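Local coordinates for cell surface protein (Faecalibacterium prausnitzii A2-165, PDB 4GT6) that is of unknown function but, as an extracellular leucine-rich-repeat protein, probably binds other proteins, with this chain forming a BspA-type repeat part of a longer polypeptide, at residues N230-L235 and G252-E257; F247-G252 and D274-I279; L89-I94 and L116-I121. All blocks are in the same frame, centred on the assembly; numbering follows the deposited sequence.

Contact 1. Residues N230-L235 and G252-E257; sequences NGDYAL and GVARIE. With EDO (1,2-ethanediol), chain B.
Gly252 O is gripped twice: water 1 donates to it at 2.7 Å, and Tyr233 N reaches it in a weak bond at 3.3 Å. The same water donates to Gly231 O, so it links the turn before strand 233-237 to the start of strand 253-256. These strands are parallel neighbours in the sheet of a leucine-rich-repeat solenoid, their short axes meeting at 32°. The pairing contains a beta bulge. Tyr233 is bridged to Val253 but Ala234 to Arg255, which leaves Ala254 as the extra residue, and its psi of -18° is the backbone kink that accommodates it. Tyr233 O takes the bond of Ala254 N at 2.7 Å, while Arg255 N, buried in the bulge, has no partner in the model. Regular bonding then resumes: Leu235 N donates to Arg255 O, and Glu257 N to Leu235 O.

Side chains divide between two faces. Leu235 CB and Tyr233 CB meet the two methyls of Val253, CG1 and CG2 respectively, on the face that also carries Ile256; Tyr225 of strand 224-227 packs there too. On the other face, Ala234 CB lies 4.1 Å from Arg255 CB. The bulged Ala254 points its CB toward segment 230-235, near Asp232 OD2. Asp232 is placed by an Asx turn, its N donating to Asn230 OD1.

With CG anti to the backbone N (chi1 168°) and an extended chain beyond, Arg255 carries its guanidinium away from strand 233-237. There it holds Glu257 side-on, NE to OE1 at 2.7 Å and NH2 to OE2 at 2.8 Å, both oxygens lying near the guanidinium plane. Arg255 NH1 bonds Ser278 OG and also donates to ethanediol O2 at 3.0 Å, an oxygen that Arg255 NH2 shares.

Contact 2. Residues F247-G252 and D274-I279; sequences FKIPNG and DSVVSI. With EDO (1,2-ethanediol), chain I.
The carboxamide of Asn251 is the flat group that reaches across, and it does so through its oxygen: OD1 stands 3.7 Å from Ser275 OG. The two are not directly bonded. Water 2 joins the residues instead, donating to Asn251 OD1 at 2.6 Å and accepting a weak bond from Ser275 N. The trans chi1 of Asn251 brings the amide oxygen toward Ser275, where this water bridges the two. No ring stacks across the contact; the ring of Phe247 instead meets that of Tyr238, their planes at about 55°.

The direct bond is Gly252 N to Ser275 OG, 3.1 Å with an N-H...O angle of 152°. The hydroxyl sits between the backbone N and the carbonyl carbon (chi1 59°), where it accepts from Gly252 N and donates to Val253 O, so one OG serves two successive polar groups of the preceding coil. With an alanine here, Gly252 N and Val253 O would probably both be left without this mate, and the turn at Asn251 and Gly252 would be tied across mainly through water. Gly252 has a positive phi, a conformation that strongly favours glycine.

Beneath the polar turn, Ile249 CG2 and Val276 CG2 make a thin apolar contact at 4.4 Å. Asp274, which makes no contact with segment 247-252, uses OD1 for an ethanediol hydroxyl, O2 at 2.7 Å, and for the backbone of Ser297, a residue of the sodium site.

The contact stacks equivalent turns of two successive coils of the leucine-rich-repeat solenoid, Pro250-Asn251-Gly252-Val253 corresponding to Pro273-Asp274-Ser275-Val276, 23 residues on. Val276 packs on Val253 of strand 253-256, Ile249 on Leu235 of strand 233-237 and Ile256, while strand 246-248 bonds to strand 269-271.

Contact 3. Residues L89-I94 and L116-I121; sequences LKRVTI and LTDIPI
Val92 spreads its two methyls over two residues of the next coil: CG2 lies 3.9 Å from Leu116 CD1, and CG1 lies 3.8 Å from Ile121 CG2. The chi1 of 177° sends these two branches toward opposite ends of segment 116-121. Both pairs cross obliquely, in the interior of the leucine-rich-repeat coil. Ile94 CD1 also reaches Ile121 CG2, at 3.9 Å, so that one methyl is touched by two residues of strand 91-94. Leu116 CD1 runs on beneath the backbone of Lys90, and Leu89 lies beside it. Phe110 and Ile71 add to this interior, touching both Val92 and Ile121.

The backbones are joined at few points. Lys90 O accepts from Thr117 N at 2.9 Å and more weakly from Asp118 N. Val92 N donates to Asp118 O at 3.0 Å, and Arg91 with Asp118 forms a single bridge. Further along, Pro120 takes the place of a donor: its CD lies 3.0 Å from Val92 O, and its CG lies against Thr93 CA. Lys90 points away from segment 116-121, and its NZ forms a salt bridge with Glu115.

The chemistry implies an incomplete strand pairing. Proline offers no N-H to Val92 O, consistent with the pairing that starts at Lys90 and Val92 ending here; the CA atoms of Thr93 and Pro120 are 6.2 Å apart, and the coils are probably held there mainly by the aliphatic contacts of Val92, Ile94 and Ile121.

Overall arrangement
From the N terminus, contact 3 comes first: 21 residues leave segment 89-94 and return at 116-121, closing one coil within the earlier repeat region. Contact 1 opens only at 230 and closes a shorter loop of 16 residues. Contact 2 begins inside that loop, at 247, and ends beyond it at 279, so the two cross and share Gly252. Contact 1 pairs strands 233-237 and 253-256, contact 2 joins the turn after strand 246-248 to the turn before strand 278-279, and strands 253-256 and 278-279 are neighbours in the same sheet. Contact 3 stands across the chain's centre, its own centre about 41 Å from that of contact 1, with no touch.

Contact 1. Residues N230-L235 and G252-E257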
# COMPACT_ATOMS: atom_id res chain seq x y z
N ASN A 230 3.04 -3.03 26.08
CA ASN A 230 2.13 -3.35 27.20
C ASN A 230 1.43 -4.75 27.03
O ASN A 230 0.58 -5.12 27.85
CB ASN A 230 1.08 -2.24 27.38
CG ASN A 230 -0.05 -2.20 26.36
OD1 ASN A 230 0.02 -2.80 25.27
ND2 ASN A 230 -1.14 -1.52 26.70
N GLY A 231 1.74 -5.47 25.94
CA GLY A 231 1.17 -6.78 25.66
C GLY A 231 -0.10 -6.78 24.84
O GLY A 231 -0.58 -7.85 24.47
N ASP A 232 -0.69 -5.60 24.55
CA ASP A 232 -1.87 -5.53 23.69
C ASP A 232 -1.52 -5.89 22.27
O ASP A 232 -0.38 -5.64 21.84
CB ASP A 232 -2.47 -4.10 23.66
CG ASP A 232 -3.31 -3.69 24.86
OD1 ASP A 232 -3.63 -4.57 25.70
OD2 ASP A 232 -3.69 -2.50 24.93
N TYR A 233 -2.51 -6.38 21.51
CA TYR A 233 -2.30 -6.65 20.10
C TYR A 233 -3.31 -5.90 19.26
O TYR A 233 -4.45 -5.70 19.69
CB TYR A 233 -2.45 -8.15 19.80
CG TYR A 233 -1.40 -9.06 20.38
CD1 TYR A 233 -1.40 -9.39 21.72
CD2 TYR A 233 -0.46 -9.67 19.56
CE1 TYR A 233 -0.48 -10.29 22.25
CE2 TYR A 233 0.49 -10.55 20.08
CZ TYR A 233 0.45 -10.89 21.42
OH TYR A 233 1.37 -11.78 21.93
N ALA A 234 -2.92 -5.54 18.05
CA ALA A 234 -3.83 -5.01 17.04
C ALA A 234 -3.81 -6.02 15.90
O ALA A 234 -2.73 -6.45 15.50
CB ALA A 234 -3.39 -3.62 16.54
N LEU A 235 -4.98 -6.42 15.40
CA LEU A 235 -5.03 -7.33 14.25
C LEU A 235 -4.84 -6.48 13.00
O LEU A 235 -5.64 -5.58 12.76
CB LEU A 235 -6.39 -8.09 14.22
CG LEU A 235 -6.44 -9.34 13.34
CD1 LEU A 235 -7.58 -10.26 13.81
CD2 LEU A 235 -6.67 -9.01 11.84
N GLY A 252 -7.35 -10.59 24.01
CA GLY A 252 -6.04 -9.94 24.11
C GLY A 252 -5.79 -9.00 22.94
O GLY A 252 -4.82 -8.23 22.95
N VAL A 253 -6.68 -9.05 21.92
CA VAL A 253 -6.63 -8.13 20.76
C VAL A 253 -7.42 -6.89 21.17
O VAL A 253 -8.58 -7.01 21.59
CB VAL A 253 -7.18 -8.77 19.46
CG1 VAL A 253 -7.33 -7.70 18.35
CG2 VAL A 253 -6.26 -9.90 18.99
N ALA A 254 -6.79 -5.71 21.10
CA ALA A 254 -7.43 -4.46 21.53
C ALA A 254 -8.01 -3.67 20.37
O ALA A 254 -8.85 -2.78 20.57
CB ALA A 254 -6.41 -3.59 22.25
N ARG A 255 -7.57 -3.97 19.15
CA ARG A 255 -7.97 -3.20 17.97
C ARG A 255 -7.96 -4.05 16.72
O ARG A 255 -7.07 -4.89 16.55
CB ARG A 255 -6.98 -2.01 17.81
CG ARG A 255 -7.09 -1.26 16.45
CD ARG A 255 -6.64 0.19 16.52
NE ARG A 255 -6.71 0.85 15.21
CZ ARG A 255 -7.70 1.65 14.81
NH1 ARG A 255 -8.75 1.86 15.59
NH2 ARG A 255 -7.65 2.23 13.61
N ILE A 256 -8.94 -3.81 15.84
CA ILE A 256 -8.96 -4.37 14.49
C ILE A 256 -8.52 -3.19 13.64
O ILE A 256 -9.26 -2.20 13.56
CB ILE A 256 -10.32 -4.97 14.05
CG1 ILE A 256 -10.80 -6.08 14.99
CG2 ILE A 256 -10.21 -5.48 12.60
CD1 ILE A 256 -12.34 -6.32 14.92
N GLU A 257 -7.31 -3.24 13.07
CA GLU A 257 -6.76 -2.12 12.34
C GLU A 257 -7.49 -1.92 10.97
O GLU A 257 -8.24 -2.79 10.52
CB GLU A 257 -5.22 -2.26 12.20
CG GLU A 257 -4.47 -0.98 11.82
CD GLU A 257 -4.89 0.26 12.57
OE1 GLU A 257 -4.50 0.40 13.75
OE2 GLU A 257 -5.71 1.04 12.03
C1 EDO B . -9.91 4.92 11.96
O1 EDO B . -9.19 3.90 11.27
C2 EDO B . -10.84 4.32 13.05
O2 EDO B . -10.15 4.19 14.28
O HOH W 1 -2.89 -9.23 24.63

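Contact 2. Residues F247-G252 and D274-I279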
# COMPACT_ATOMS: atom_id res chain seq x y z
N PHE A 247 -14.02 -17.27 11.95
CA PHE A 247 -12.81 -16.85 12.65
C PHE A 247 -13.21 -16.19 13.95
O PHE A 247 -14.16 -15.42 13.96
CB PHE A 247 -11.91 -15.92 11.80
CG PHE A 247 -10.63 -15.54 12.52
CD1 PHE A 247 -9.65 -16.49 12.79
CD2 PHE A 247 -10.41 -14.22 12.93
CE1 PHE A 247 -8.47 -16.14 13.47
CE2 PHE A 247 -9.21 -13.86 13.57
CZ PHE A 247 -8.26 -14.82 13.85
N LYS A 248 -12.53 -16.52 15.04
CA LYS A 248 -12.74 -15.87 16.32
C LYS A 248 -11.48 -15.08 16.62
O LYS A 248 -10.39 -15.65 16.75
CB LYS A 248 -13.06 -16.87 17.46
CG LYS A 248 -13.28 -16.18 18.82
CD LYS A 248 -13.67 -17.17 19.94
CE LYS A 248 -12.50 -17.96 20.51
NZ LYS A 248 -12.99 -19.15 21.30
N ILE A 249 -11.62 -13.77 16.73
CA ILE A 249 -10.47 -12.90 17.05
C ILE A 249 -10.05 -13.23 18.51
O ILE A 249 -10.89 -13.25 19.40
CB ILE A 249 -10.84 -11.41 16.86
CG1 ILE A 249 -11.12 -11.13 15.36
CG2 ILE A 249 -9.72 -10.50 17.42
CD1 ILE A 249 -11.83 -9.78 15.10
N PRO A 250 -8.75 -13.50 18.76
CA PRO A 250 -8.35 -13.90 20.12
C PRO A 250 -8.55 -12.83 21.17
O PRO A 250 -8.35 -11.63 20.92
CB PRO A 250 -6.85 -14.20 20.00
CG PRO A 250 -6.61 -14.44 18.54
CD PRO A 250 -7.63 -13.63 17.80
N ASN A 251 -8.89 -13.29 22.37
CA ASN A 251 -8.91 -12.44 23.55
C ASN A 251 -7.47 -11.88 23.71
O ASN A 251 -6.50 -12.61 23.50
CB ASN A 251 -9.30 -13.28 24.77
CG ASN A 251 -9.30 -12.52 26.06
OD1 ASN A 251 -9.63 -11.34 26.09
ND2 ASN A 251 -8.95 -13.19 27.15
N GLY A 252 -7.35 -10.59 24.01
CA GLY A 252 -6.04 -9.94 24.11
C GLY A 252 -5.79 -9.00 22.94
O GLY A 252 -4.82 -8.23 22.95
N ASP A 274 -14.36 -9.04 23.88
CA ASP A 274 -14.66 -7.75 24.49
C ASP A 274 -13.39 -6.91 24.74
O ASP A 274 -13.50 -5.72 25.02
CB ASP A 274 -15.48 -7.91 25.78
CG ASP A 274 -16.88 -8.48 25.54
OD1 ASP A 274 -17.42 -8.29 24.42
OD2 ASP A 274 -17.43 -9.09 26.47
N SER A 275 -12.19 -7.51 24.55
CA SER A 275 -10.93 -6.75 24.65
C SER A 275 -10.81 -5.78 23.46
O SER A 275 -10.06 -4.81 23.56
CB SER A 275 -9.71 -7.68 24.74
OG SER A 275 -9.59 -8.55 23.63
N VAL A 276 -11.55 -6.00 22.35
CA VAL A 276 -11.50 -5.09 21.19
C VAL A 276 -12.23 -3.80 21.56
O VAL A 276 -13.43 -3.83 21.89
CB VAL A 276 -12.08 -5.71 19.88
CG1 VAL A 276 -12.22 -4.65 18.77
CG2 VAL A 276 -11.20 -6.87 19.39
N VAL A 277 -11.51 -2.68 21.53
CA VAL A 277 -12.09 -1.38 21.90
C VAL A 277 -12.28 -0.47 20.67
O VAL A 277 -12.96 0.55 20.78
CB VAL A 277 -11.33 -0.65 23.03
CG1 VAL A 277 -11.32 -1.48 24.31
CG2 VAL A 277 -9.92 -0.24 22.61
N SER A 278 -11.64 -0.80 19.53
CA SER A 278 -11.80 0.02 18.33
C SER A 278 -11.59 -0.79 17.06
O SER A 278 -10.89 -1.79 17.06
CB SER A 278 -10.86 1.23 18.33
OG SER A 278 -9.50 0.84 18.25
N ILE A 279 -12.23 -0.34 15.99
CA ILE A 279 -12.17 -0.92 14.64
C ILE A 279 -11.77 0.18 13.68
O ILE A 279 -12.35 1.27 13.74
CB ILE A 279 -13.54 -1.52 14.23
CG1 ILE A 279 -14.06 -2.54 15.27
CG2 ILE A 279 -13.46 -2.17 12.85
CD1 ILE A 279 -15.54 -2.93 15.06
C1 EDO I . -18.79 -10.84 22.34
O1 EDO I . -17.48 -10.47 22.77
C2 EDO I . -19.83 -10.51 23.45
O2 EDO I . -19.91 -9.10 23.65
O HOH W 2 -11.99 -10.21 26.10

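Contact 3. Residues L89-I94 and L116-I121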
# COMPACT_ATOMS: atom_id res chain seq x y z
N LEU A 89 7.36 1.93 -20.86
CA LEU A 89 8.73 1.50 -20.57
C LEU A 89 8.69 0.02 -20.09
O LEU A 89 8.04 -0.27 -19.08
CB LEU A 89 9.38 2.42 -19.54
CG LEU A 89 10.78 2.04 -19.03
CD1 LEU A 89 11.83 2.07 -20.16
CD2 LEU A 89 11.24 3.02 -17.90
N LYS A 90 9.33 -0.87 -20.86
CA LYS A 90 9.31 -2.32 -20.56
C LYS A 90 10.47 -2.78 -19.70
O LYS A 90 10.31 -3.71 -18.91
CB LYS A 90 9.40 -3.16 -21.86
CG LYS A 90 8.32 -2.92 -22.92
CD LYS A 90 6.95 -3.27 -22.41
CE LYS A 90 5.91 -3.43 -23.50
NZ LYS A 90 4.57 -3.78 -22.91
N ARG A 91 11.65 -2.18 -19.91
CA ARG A 91 12.86 -2.65 -19.25
C ARG A 91 13.85 -1.54 -18.97
O ARG A 91 13.97 -0.59 -19.76
CB ARG A 91 13.54 -3.75 -20.11
CG ARG A 91 14.13 -3.27 -21.47
CD ARG A 91 14.42 -4.40 -22.46
NE ARG A 91 13.21 -5.15 -22.78
CZ ARG A 91 12.32 -4.80 -23.71
NH1 ARG A 91 12.53 -3.73 -24.48
NH2 ARG A 91 11.21 -5.51 -23.88
N VAL A 92 14.58 -1.69 -17.88
CA VAL A 92 15.64 -0.78 -17.47
C VAL A 92 16.81 -1.71 -17.27
O VAL A 92 16.78 -2.48 -16.31
CB VAL A 92 15.26 0.05 -16.22
CG1 VAL A 92 16.43 0.91 -15.80
CG2 VAL A 92 14.05 0.93 -16.51
N THR A 93 17.80 -1.72 -18.19
CA THR A 93 18.92 -2.66 -18.08
C THR A 93 20.28 -1.97 -17.89
O THR A 93 20.38 -0.76 -18.01
CB THR A 93 18.99 -3.52 -19.34
OG1 THR A 93 19.19 -2.68 -20.48
CG2 THR A 93 17.76 -4.42 -19.51
N ILE A 94 21.31 -2.76 -17.60
CA ILE A 94 22.66 -2.22 -17.45
C ILE A 94 23.41 -2.45 -18.73
O ILE A 94 23.39 -3.55 -19.27
CB ILE A 94 23.42 -2.82 -16.21
CG1 ILE A 94 22.57 -2.75 -14.91
CG2 ILE A 94 24.79 -2.13 -16.03
CD1 ILE A 94 22.21 -1.32 -14.41
N LEU A 116 6.46 -1.83 -16.98
CA LEU A 116 7.83 -2.16 -16.60
C LEU A 116 7.90 -3.58 -15.99
O LEU A 116 7.17 -3.87 -15.05
CB LEU A 116 8.35 -1.09 -15.63
CG LEU A 116 9.75 -1.27 -15.08
CD1 LEU A 116 10.84 -1.21 -16.22
CD2 LEU A 116 10.02 -0.22 -14.00
N THR A 117 8.68 -4.47 -16.59
CA THR A 117 8.80 -5.86 -16.11
C THR A 117 10.22 -6.23 -15.67
O THR A 117 10.37 -7.09 -14.80
CB THR A 117 8.33 -6.86 -17.17
OG1 THR A 117 9.07 -6.68 -18.38
CG2 THR A 117 6.84 -6.75 -17.47
N ASP A 118 11.24 -5.63 -16.29
CA ASP A 118 12.64 -5.96 -16.02
C ASP A 118 13.35 -4.81 -15.34
O ASP A 118 13.55 -3.76 -15.96
CB ASP A 118 13.37 -6.32 -17.34
CG ASP A 118 12.76 -7.48 -18.12
OD1 ASP A 118 11.98 -8.26 -17.53
OD2 ASP A 118 13.07 -7.61 -19.32
N ILE A 119 13.71 -5.00 -14.06
CA ILE A 119 14.40 -3.97 -13.29
C ILE A 119 15.68 -4.51 -12.57
O ILE A 119 15.73 -4.47 -11.34
CB ILE A 119 13.45 -3.27 -12.27
CG1 ILE A 119 12.62 -4.26 -11.43
CG2 ILE A 119 12.59 -2.25 -12.95
CD1 ILE A 119 12.02 -3.67 -10.09
N PRO A 120 16.77 -4.88 -13.30
CA PRO A 120 18.01 -5.32 -12.60
C PRO A 120 18.71 -4.25 -11.75
O PRO A 120 19.59 -4.57 -10.98
CB PRO A 120 18.94 -5.71 -13.75
CG PRO A 120 18.42 -4.92 -14.96
CD PRO A 120 16.92 -4.99 -14.76
N ILE A 121 18.32 -2.99 -11.89
CA ILE A 121 18.89 -1.87 -11.12
C ILE A 121 18.69 -2.05 -9.58
O ILE A 121 19.32 -1.35 -8.80
CB ILE A 121 18.29 -0.53 -11.61
CG1 ILE A 121 16.76 -0.54 -11.52
CG2 ILE A 121 18.76 -0.21 -13.03
CD1 ILE A 121 16.16 0.76 -11.31